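PDB 3OT1: 4-methyl-5(B-hydroxyethyl)-thiazole monophosphate biosynthesis enzyme from Vibrio cholerae O1 biovar El Tor, which is of unknown function but belongs to the DJ-1/PfpI superfamily and may take part in making the thiazole phosphate precursor of thiamine. Local coordinates for residues 122-127 / 153-158; 114-119 / 136-141; 169-174 / 185-190. One frame throughout, in Å; residues are numbered along the deposited sequence. Where two conformers were deposited one is given.

Contacts 1 and 2 are neighbours, with centres 12 Å apart, and they interleave along the chain: helix 113-119 runs directly into the loop that supplies residues 122-127. The junction is seen in K123 N, which lies 3.0 Å from F118 O in a probable hydrogen bond, and in L157 CD1, which packs 3.7 Å from F118 CE2. Contact 3 lies farther off, with its centre 23 Å from that of contact 1, yet the two are joined where L158 CD2 meets M173 CG at 3.4 Å. Contacts 2 and 3 lie on opposite sides of the chain's centre, 26 Å apart between centres and about 8 Å at their nearest atoms.

Contact 1. Residues 122-127 / 153-158; sequences QKFVGA and ATQHLL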
loop_
_atom_site.group_PDB
_atom_site.type_symbol
_atom_site.label_atom_id
_atom_site.label_comp_id
_atom_site.label_asym_id
_atom_site.label_seq_id
_atom_site.Cartn_x
_atom_site.Cartn_y
_atom_site.Cartn_z
ATOM N N GLN A 122 -28.361 -2.165 -0.715
ATOM C CA GLN A 122 -28.942 -3.076 -1.710
ATOM C C GLN A 122 -28.257 -2.965 -3.055
ATOM O O GLN A 122 -28.900 -2.803 -4.078
ATOM C CB GLN A 122 -30.455 -2.849 -1.889
ATOM C CG GLN A 122 -31.238 -3.101 -0.663
ATOM C CD GLN A 122 -31.117 -1.994 0.350
ATOM O OE1 GLN A 122 -31.154 -0.798 0.012
ATOM N NE2 GLN A 122 -30.956 -2.374 1.607
ATOM N N LYS A 123 -26.940 -3.052 -3.045
ATOM C CA LYS A 123 -26.179 -3.185 -4.276
ATOM C C LYS A 123 -25.695 -4.618 -4.395
ATOM O O LYS A 123 -25.326 -5.224 -3.400
ATOM C CB LYS A 123 -24.989 -2.228 -4.327
ATOM C CG LYS A 123 -25.329 -0.767 -4.051
ATOM C CD LYS A 123 -26.352 -0.184 -4.980
ATOM C CE LYS A 123 -26.552 1.265 -4.690
ATOM N NZ LYS A 123 -27.730 1.832 -5.436
ATOM N N PHE A 124 -25.691 -5.150 -5.618
ATOM C CA PHE A 124 -25.255 -6.523 -5.889
ATOM C C PHE A 124 -26.021 -7.547 -5.060
ATOM O O PHE A 124 -25.470 -8.544 -4.588
ATOM C CB PHE A 124 -23.728 -6.656 -5.757
ATOM C CG PHE A 124 -23.016 -5.734 -6.668
ATOM C CD1 PHE A 124 -22.977 -6.008 -8.018
ATOM C CD2 PHE A 124 -22.470 -4.547 -6.210
ATOM C CE1 PHE A 124 -22.363 -5.134 -8.893
ATOM C CE2 PHE A 124 -21.861 -3.680 -7.067
ATOM C CZ PHE A 124 -21.807 -3.966 -8.415
ATOM N N VAL A 125 -27.319 -7.308 -4.931
ATOM C CA VAL A 125 -28.198 -8.259 -4.285
ATOM C C VAL A 125 -28.114 -9.596 -5.018
ATOM O O VAL A 125 -28.144 -9.655 -6.252
ATOM C CB VAL A 125 -29.656 -7.759 -4.258
ATOM C CG1 VAL A 125 -30.577 -8.802 -3.620
ATOM C CG2 VAL A 125 -29.753 -6.470 -3.483
ATOM N N GLY A 126 -27.939 -10.660 -4.254
ATOM C CA GLY A 126 -27.793 -11.976 -4.839
ATOM C C GLY A 126 -26.383 -12.378 -5.236
ATOM O O GLY A 126 -26.163 -13.531 -5.562
ATOM N N ALA A 127 -25.415 -11.469 -5.164
ATOM C CA ALA A 127 -24.039 -11.793 -5.560
ATOM C C ALA A 127 -23.277 -12.470 -4.441
ATOM O O ALA A 127 -23.459 -12.130 -3.269
ATOM C CB ALA A 127 -23.285 -10.539 -5.969
ATOM N N ALA A 153 -18.933 -13.597 -11.499
ATOM C CA ALA A 153 -18.983 -13.186 -12.891
ATOM C C ALA A 153 -20.361 -12.689 -13.310
ATOM O O ALA A 153 -20.461 -11.765 -14.097
ATOM C CB ALA A 153 -18.536 -14.328 -13.803
ATOM N N THR A 154 -21.408 -13.292 -12.766
ATOM C CA THR A 154 -22.785 -12.995 -13.157
ATOM C C THR A 154 -23.144 -11.515 -13.023
ATOM O O THR A 154 -23.927 -10.985 -13.813
ATOM C CB THR A 154 -23.783 -13.882 -12.313
ATOM O OG1 THR A 154 -23.458 -15.273 -12.477
ATOM C CG2 THR A 154 -25.226 -13.639 -12.720
ATOM N N GLN A 155 -22.562 -10.843 -12.034
ATOM C CA GLN A 155 -22.792 -9.423 -11.827
ATOM C C GLN A 155 -21.494 -8.615 -11.958
ATOM O O GLN A 155 -21.412 -7.481 -11.493
ATOM C CB GLN A 155 -23.464 -9.168 -10.474
ATOM C CG GLN A 155 -24.882 -9.724 -10.400
ATOM C CD GLN A 155 -25.558 -9.353 -9.105
ATOM O OE1 GLN A 155 -25.467 -8.218 -8.657
ATOM N NE2 GLN A 155 -26.263 -10.305 -8.505
ATOM N N HIS A 156 -20.484 -9.183 -12.632
ATOM C CA HIS A 156 -19.207 -8.505 -12.886
ATOM C C HIS A 156 -18.677 -7.855 -11.613
ATOM O O HIS A 156 -18.415 -6.645 -11.594
ATOM C CB HIS A 156 -19.368 -7.434 -13.971
ATOM C CG HIS A 156 -20.015 -7.931 -15.215
ATOM N ND1 HIS A 156 -21.323 -7.647 -15.540
ATOM C CD2 HIS A 156 -19.542 -8.727 -16.199
ATOM C CE1 HIS A 156 -21.622 -8.236 -16.688
ATOM N NE2 HIS A 156 -20.559 -8.897 -17.108
ATOM N N LEU A 157 -18.560 -8.641 -10.544
ATOM C CA LEU A 157 -18.233 -8.107 -9.222
ATOM C C LEU A 157 -17.001 -8.788 -8.634
ATOM O O LEU A 157 -16.931 -10.007 -8.520
ATOM C CB LEU A 157 -19.418 -8.315 -8.262
ATOM C CG LEU A 157 -19.177 -7.813 -6.843
ATOM C CD1 LEU A 157 -19.079 -6.294 -6.809
ATOM C CD2 LEU A 157 -20.244 -8.337 -5.880
ATOM N N LEU A 158 -16.019 -7.984 -8.236
ATOM C CA LEU A 158 -14.811 -8.496 -7.603
ATOM C C LEU A 158 -14.745 -7.930 -6.191
ATOM O O LEU A 158 -14.811 -6.705 -6.027
ATOM C CB LEU A 158 -13.582 -8.043 -8.384
ATOM C CG LEU A 158 -12.237 -8.585 -7.874
ATOM C CD1 LEU A 158 -12.132 -10.106 -8.133
ATOM C CD2 LEU A 158 -11.085 -7.817 -8.523
#
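The carbonyl oxygen of V125 accepts a hydrogen bond from Q155 NE2, at 3.0 Å and nearly straight (165° at the hydrogen). V125 O belongs to the central peptide of a type II beta turn, F124 to A127, closed by A127 N to F124 O at 3.0 Å. The donor stands above the carbonyl plane, whereas the oxygen lies close to the plane of the Q155 amide. That amide reaches the turn on an extended chain running past F124 in the opposite direction. Its other end, OE1, sits at the ring edge of F124, 3.4 Å from CD1, and also 3.3 Å from F124 CA; C-H groups with slight positive character probably favour this position. L157 covers one ring face: its CD1 stands 3.7 Å above the F124 ring centroid, only 6° off the normal, a clear CH-pi contact. F118 meets the same ring edge-to-face. Just after Q155, H156 and L157 both face Y152 in a G1 beta bulge, where strand 157-160 begins. CG of L157 lies anti to its own N (chi1 179°), which sends the branches toward the turn, where CD2 rests 3.8 Å from A127 CB.

Contact 2. Residues 114-119 / 136-141; sequences PALVFA and FDHIPS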
loop_
_atom_site.group_PDB
_atom_site.type_symbol
_atom_site.label_atom_id
_atom_site.label_comp_id
_atom_site.label_asym_id
_atom_site.label_seq_id
_atom_site.Cartn_x
_atom_site.Cartn_y
_atom_site.Cartn_z
ATOM N N PRO A 114 -17.806 -3.767 0.818
ATOM C CA PRO A 114 -18.918 -4.665 0.412
ATOM C C PRO A 114 -19.969 -4.789 1.522
ATOM O O PRO A 114 -21.150 -4.966 1.212
ATOM C CB PRO A 114 -18.214 -5.996 0.126
ATOM C CG PRO A 114 -16.806 -5.574 -0.302
ATOM C CD PRO A 114 -16.505 -4.413 0.633
ATOM N N ALA A 115 -19.559 -4.734 2.786
ATOM C CA ALA A 115 -20.490 -4.811 3.924
ATOM C C ALA A 115 -21.252 -3.505 4.137
ATOM O O ALA A 115 -22.490 -3.490 4.173
ATOM C CB ALA A 115 -19.732 -5.204 5.179
ATOM N N LEU A 116 -20.524 -2.404 4.305
ATOM C CA LEU A 116 -21.129 -1.142 4.698
ATOM C C LEU A 116 -21.758 -0.366 3.554
ATOM O O LEU A 116 -22.593 0.517 3.812
ATOM C CB LEU A 116 -20.131 -0.265 5.447
ATOM C CG LEU A 116 -19.597 -0.856 6.748
ATOM C CD1 LEU A 116 -18.678 0.153 7.442
ATOM C CD2 LEU A 116 -20.725 -1.304 7.674
ATOM N N VAL A 117 -21.394 -0.701 2.308
ATOM C CA VAL A 117 -22.006 -0.086 1.139
ATOM C C VAL A 117 -22.961 -1.076 0.450
ATOM O O VAL A 117 -24.165 -0.820 0.395
ATOM C CB VAL A 117 -20.980 0.488 0.153
ATOM C CG1 VAL A 117 -21.732 1.171 -1.005
ATOM C CG2 VAL A 117 -20.035 1.454 0.876
ATOM N N PHE A 118 -22.454 -2.188 -0.066
ATOM C CA PHE A 118 -23.314 -3.036 -0.895
ATOM C C PHE A 118 -24.447 -3.683 -0.087
ATOM O O PHE A 118 -25.620 -3.593 -0.462
ATOM C CB PHE A 118 -22.539 -4.140 -1.609
ATOM C CG PHE A 118 -21.422 -3.678 -2.520
ATOM C CD1 PHE A 118 -21.347 -2.388 -3.043
ATOM C CD2 PHE A 118 -20.437 -4.599 -2.876
ATOM C CE1 PHE A 118 -20.293 -2.041 -3.878
ATOM C CE2 PHE A 118 -19.422 -4.246 -3.713
ATOM C CZ PHE A 118 -19.340 -2.987 -4.212
ATOM N N ALA A 119 -24.093 -4.337 1.016
ATOM C CA ALA A 119 -25.085 -5.037 1.813
ATOM C C ALA A 119 -26.084 -4.030 2.394
ATOM O O ALA A 119 -27.288 -4.287 2.347
ATOM C CB ALA A 119 -24.431 -5.897 2.859
ATOM N N PHE A 136 -17.920 -9.899 8.201
ATOM C CA PHE A 136 -18.542 -11.057 7.542
ATOM C C PHE A 136 -20.021 -11.199 7.899
ATOM O O PHE A 136 -20.828 -11.650 7.087
ATOM C CB PHE A 136 -17.842 -12.356 7.950
ATOM C CG PHE A 136 -16.530 -12.651 7.249
ATOM C CD1 PHE A 136 -16.125 -12.059 6.060
ATOM C CD2 PHE A 136 -15.737 -13.662 7.783
ATOM C CE1 PHE A 136 -14.909 -12.450 5.490
ATOM C CE2 PHE A 136 -14.552 -14.031 7.210
ATOM C CZ PHE A 136 -14.153 -13.449 6.054
ATOM N N ASP A 137 -20.359 -10.823 9.127
ATOM C CA ASP A 137 -21.726 -10.974 9.601
ATOM C C ASP A 137 -22.749 -10.069 8.896
ATOM O O ASP A 137 -23.953 -10.244 9.064
ATOM C CB ASP A 137 -21.794 -10.839 11.135
ATOM C CG ASP A 137 -21.478 -9.432 11.646
ATOM O OD1 ASP A 137 -21.805 -9.189 12.831
ATOM O OD2 ASP A 137 -20.931 -8.575 10.920
ATOM N N HIS A 138 -22.268 -9.121 8.095
ATOM C CA HIS A 138 -23.142 -8.267 7.302
ATOM C C HIS A 138 -23.599 -8.903 5.982
ATOM O O HIS A 138 -24.495 -8.396 5.328
ATOM C CB HIS A 138 -22.412 -6.977 6.944
ATOM C CG HIS A 138 -22.290 -6.007 8.072
ATOM N ND1 HIS A 138 -21.792 -6.342 9.313
ATOM C CD2 HIS A 138 -22.578 -4.687 8.129
ATOM C CE1 HIS A 138 -21.803 -5.275 10.094
ATOM N NE2 HIS A 138 -22.276 -4.257 9.398
ATOM N N ILE A 139 -22.949 -9.979 5.567
ATOM C CA ILE A 139 -23.224 -10.582 4.270
ATOM C C ILE A 139 -24.151 -11.790 4.497
ATOM O O ILE A 139 -23.914 -12.582 5.414
ATOM C CB ILE A 139 -21.897 -11.047 3.628
ATOM C CG1 ILE A 139 -20.823 -9.944 3.620
ATOM C CG2 ILE A 139 -22.156 -11.601 2.243
ATOM C CD1 ILE A 139 -21.260 -8.644 2.995
ATOM N N PRO A 140 -25.182 -11.969 3.648
ATOM C CA PRO A 140 -26.015 -13.175 3.818
ATOM C C PRO A 140 -25.154 -14.425 3.822
ATOM O O PRO A 140 -24.277 -14.574 2.972
ATOM C CB PRO A 140 -26.947 -13.136 2.598
ATOM C CG PRO A 140 -27.035 -11.682 2.262
ATOM C CD PRO A 140 -25.646 -11.140 2.527
ATOM N N SER A 141 -25.382 -15.304 4.795
ATOM C CA SER A 141 -24.484 -16.421 5.020
ATOM C C SER A 141 -24.299 -17.305 3.786
ATOM O O SER A 141 -23.204 -17.807 3.548
ATOM C CB SER A 141 -24.972 -17.261 6.208
ATOM O OG SER A 141 -26.303 -17.705 5.982
#
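H138 and I139 of segment 136-141 meet the side of helix 113-119 that carries A115 and A119, with the end of L116 reaching in. Just before them, D137 accepts a bond from the imidazole, H138 ND1 to D137 OD2 at 2.9 Å, consistent with a fixed ring rotation; OD2 lies in the plane of the H138 ring, while ND1 stands above the D137 carboxylate plane. With CG anti to its carbonyl carbon (chi1 -75°), H138 lies against the helix. Its CB touches A115 CB at 3.7 Å, and NE2 comes to 3.8 Å from L116 CD2. L116 starts out away from the loop, and only its end meets the ring, obliquely. H138 O is 3.5 Å from A119 CB. At I139 the chain leaves the 3-10 turn, which I139 N closes by bonding to F136 O. The I139 side chain folds back so that CD1 approaches A115 CA at 4.0 Å and A119 CB at 4.2 Å. The contact is thus van der Waals packing of the end of a 3-10 segment and the residue after it on a helix, joining the long loop before strand 149-152 to the helix after strand 106-110 in the alpha/beta fold of the DJ-1/PfpI family.

Contact 3. Residues 169-174 / 185-190; sequences FALAMI and HVAAPM
L171 of helix 166-178 and A187 of helix 180-187 are the residues whose CA atoms come nearest each other across the two segments, 7.0 Å apart. This is helix-on-helix packing in the outer layer of the DJ-1/PfpI alpha/beta fold, between two helices that follow each other in the chain. Segment 169-174 is regular alpha helix, as the bond from I174 N to A170 O at 3.1 Å attests. In the other segment the helix gives way to a tighter 3-10 turn, where M190 N bonds to A187 O, three residues back, at 3.0 Å.

The interface itself is apolar. L171 has the largest share of it and its two branches divide the work: CD1 meets A187 CB at 3.9 Å, while CD2 meets V186 CG1, also at 3.9 Å. CG of L171 stands anti to the carbonyl carbon (chi1 -69°) and directs both methyls toward helix 180-187. V186 answers with CG1, which its torsion places anti to the backbone N (chi1 170°). One helical turn after L171, I174 adds its end methyl. The other side of helix 166-178 faces the sheet, where F169 lies on strands 106-110 and 157-160. I174 also touches T31 of helix 22-34, so the packing continues onto that helix. Beyond A187, the 3-10 turn reaches another protein chain of the assembly, a polar side chain of which is hydrogen-bonded to P189 O. This part of the segment therefore carries an intersubunit contact as well as the fold of its own chain. Back between the helices, V186 CG1 is shared by two side chains: besides L171 CD2, it meets I174 CD1 at 4.1 Å.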
loop_
_atom_site.group_PDB
_atom_site.type_symbol
_atom_site.label_atom_id
_atom_site.label_comp_id
_atom_site.label_asym_id
_atom_site.label_seq_id
_atom_site.Cartn_x
_atom_site.Cartn_y
_atom_site.Cartn_z
ATOM N N PHE A 169 -5.884 -8.414 -4.888
ATOM C CA PHE A 169 -7.112 -7.852 -5.456
ATOM C C PHE A 169 -6.814 -7.015 -6.694
ATOM O O PHE A 169 -7.479 -7.168 -7.734
ATOM C CB PHE A 169 -7.765 -7.029 -4.339
ATOM C CG PHE A 169 -8.878 -6.091 -4.741
ATOM C CD1 PHE A 169 -10.146 -6.556 -5.047
ATOM C CD2 PHE A 169 -8.695 -4.728 -4.665
ATOM C CE1 PHE A 169 -11.167 -5.686 -5.270
ATOM C CE2 PHE A 169 -9.720 -3.851 -4.921
ATOM C CZ PHE A 169 -10.960 -4.337 -5.232
ATOM N N ALA A 170 -5.875 -6.071 -6.594
ATOM C CA ALA A 170 -5.536 -5.220 -7.723
ATOM C C ALA A 170 -4.995 -6.044 -8.910
ATOM O O ALA A 170 -5.337 -5.765 -10.062
ATOM C CB ALA A 170 -4.566 -4.141 -7.303
ATOM N N LEU A 171 -4.171 -7.040 -8.628
ATOM C CA LEU A 171 -3.655 -7.910 -9.677
ATOM C C LEU A 171 -4.773 -8.728 -10.320
ATOM O O LEU A 171 -4.758 -8.922 -11.541
ATOM C CB LEU A 171 -2.547 -8.796 -9.131
ATOM C CG LEU A 171 -1.262 -8.024 -8.780
ATOM C CD1 LEU A 171 -0.366 -8.868 -7.865
ATOM C CD2 LEU A 171 -0.517 -7.517 -10.010
ATOM N N ALA A 172 -5.740 -9.187 -9.532
ATOM C CA ALA A 172 -6.902 -9.889 -10.089
ATOM C C ALA A 172 -7.709 -8.963 -10.996
ATOM O O ALA A 172 -8.207 -9.392 -12.038
ATOM C CB ALA A 172 -7.785 -10.405 -8.962
HETATM N N MSE A 173 -7.840 -7.696 -10.615
HETATM C CA MSE A 173 -8.496 -6.724 -11.484
HETATM C C MSE A 173 -7.804 -6.638 -12.835
HETATM O O MSE A 173 -8.456 -6.640 -13.872
HETATM C CB MSE A 173 -8.496 -5.325 -10.871
HETATM C CG MSE A 173 -9.429 -5.056 -9.725
HETATM SE SE MSE A 173 -9.432 -3.213 -9.193
HETATM C CE MSE A 173 -9.997 -2.777 -10.648
ATOM N N ILE A 174 -6.489 -6.557 -12.824
ATOM C CA ILE A 174 -5.732 -6.538 -14.074
ATOM C C ILE A 174 -5.989 -7.795 -14.891
ATOM O O ILE A 174 -6.207 -7.720 -16.111
ATOM C CB ILE A 174 -4.228 -6.355 -13.825
ATOM C CG1 ILE A 174 -3.935 -4.989 -13.201
ATOM C CG2 ILE A 174 -3.431 -6.493 -15.130
ATOM C CD1 ILE A 174 -2.578 -4.939 -12.471
ATOM N N HIS A 185 3.056 -10.247 -15.559
ATOM C CA HIS A 185 4.196 -9.398 -15.804
ATOM C C HIS A 185 4.261 -8.268 -14.797
ATOM O O HIS A 185 5.353 -7.902 -14.370
ATOM C CB HIS A 185 4.172 -8.856 -17.239
ATOM C CG HIS A 185 4.623 -9.846 -18.273
ATOM N ND1 HIS A 185 5.867 -9.791 -18.862
ATOM C CD2 HIS A 185 4.019 -10.946 -18.779
ATOM C CE1 HIS A 185 5.984 -10.778 -19.730
ATOM N NE2 HIS A 185 4.885 -11.505 -19.689
ATOM N N VAL A 186 3.114 -7.717 -14.397
ATOM C CA VAL A 186 3.072 -6.659 -13.399
ATOM C C VAL A 186 3.400 -7.218 -12.007
ATOM O O VAL A 186 4.069 -6.572 -11.196
ATOM C CB VAL A 186 1.693 -5.949 -13.438
ATOM C CG1 VAL A 186 1.510 -4.998 -12.233
ATOM C CG2 VAL A 186 1.538 -5.220 -14.765
ATOM N N ALA A 187 2.935 -8.428 -11.728
ATOM C CA ALA A 187 3.169 -9.034 -10.422
ATOM C C ALA A 187 4.623 -9.384 -10.153
ATOM O O ALA A 187 5.077 -9.302 -9.018
ATOM C CB ALA A 187 2.305 -10.306 -10.256
ATOM N N ALA A 188 5.364 -9.799 -11.159
ATOM C CA ALA A 188 6.684 -10.362 -10.923
ATOM C C ALA A 188 7.597 -9.407 -10.123
ATOM O O ALA A 188 8.197 -9.816 -9.112
ATOM C CB ALA A 188 7.322 -10.792 -12.259
ATOM N N PRO A 189 7.695 -8.129 -10.508
ATOM C CA PRO A 189 8.548 -7.193 -9.732
ATOM C C PRO A 189 8.079 -6.803 -8.365
ATOM O O PRO A 189 8.774 -6.074 -7.651
ATOM C CB PRO A 189 8.501 -5.907 -10.567
ATOM C CG PRO A 189 8.047 -6.301 -11.856
ATOM C CD PRO A 189 7.176 -7.491 -11.722
HETATM N N MSE A 190 6.953 -7.276 -7.960
HETATM C CA MSE A 190 6.452 -6.722 -6.789
HETATM C C MSE A 190 6.850 -7.549 -5.554
HETATM O O MSE A 190 6.600 -7.109 -4.452
HETATM C CB MSE A 190 4.986 -6.469 -7.022
HETATM C CG MSE A 190 4.788 -5.624 -8.278
HETATM SE SE MSE A 190 2.950 -5.193 -8.486
HETATM C CE MSE A 190 2.782 -3.885 -7.080
#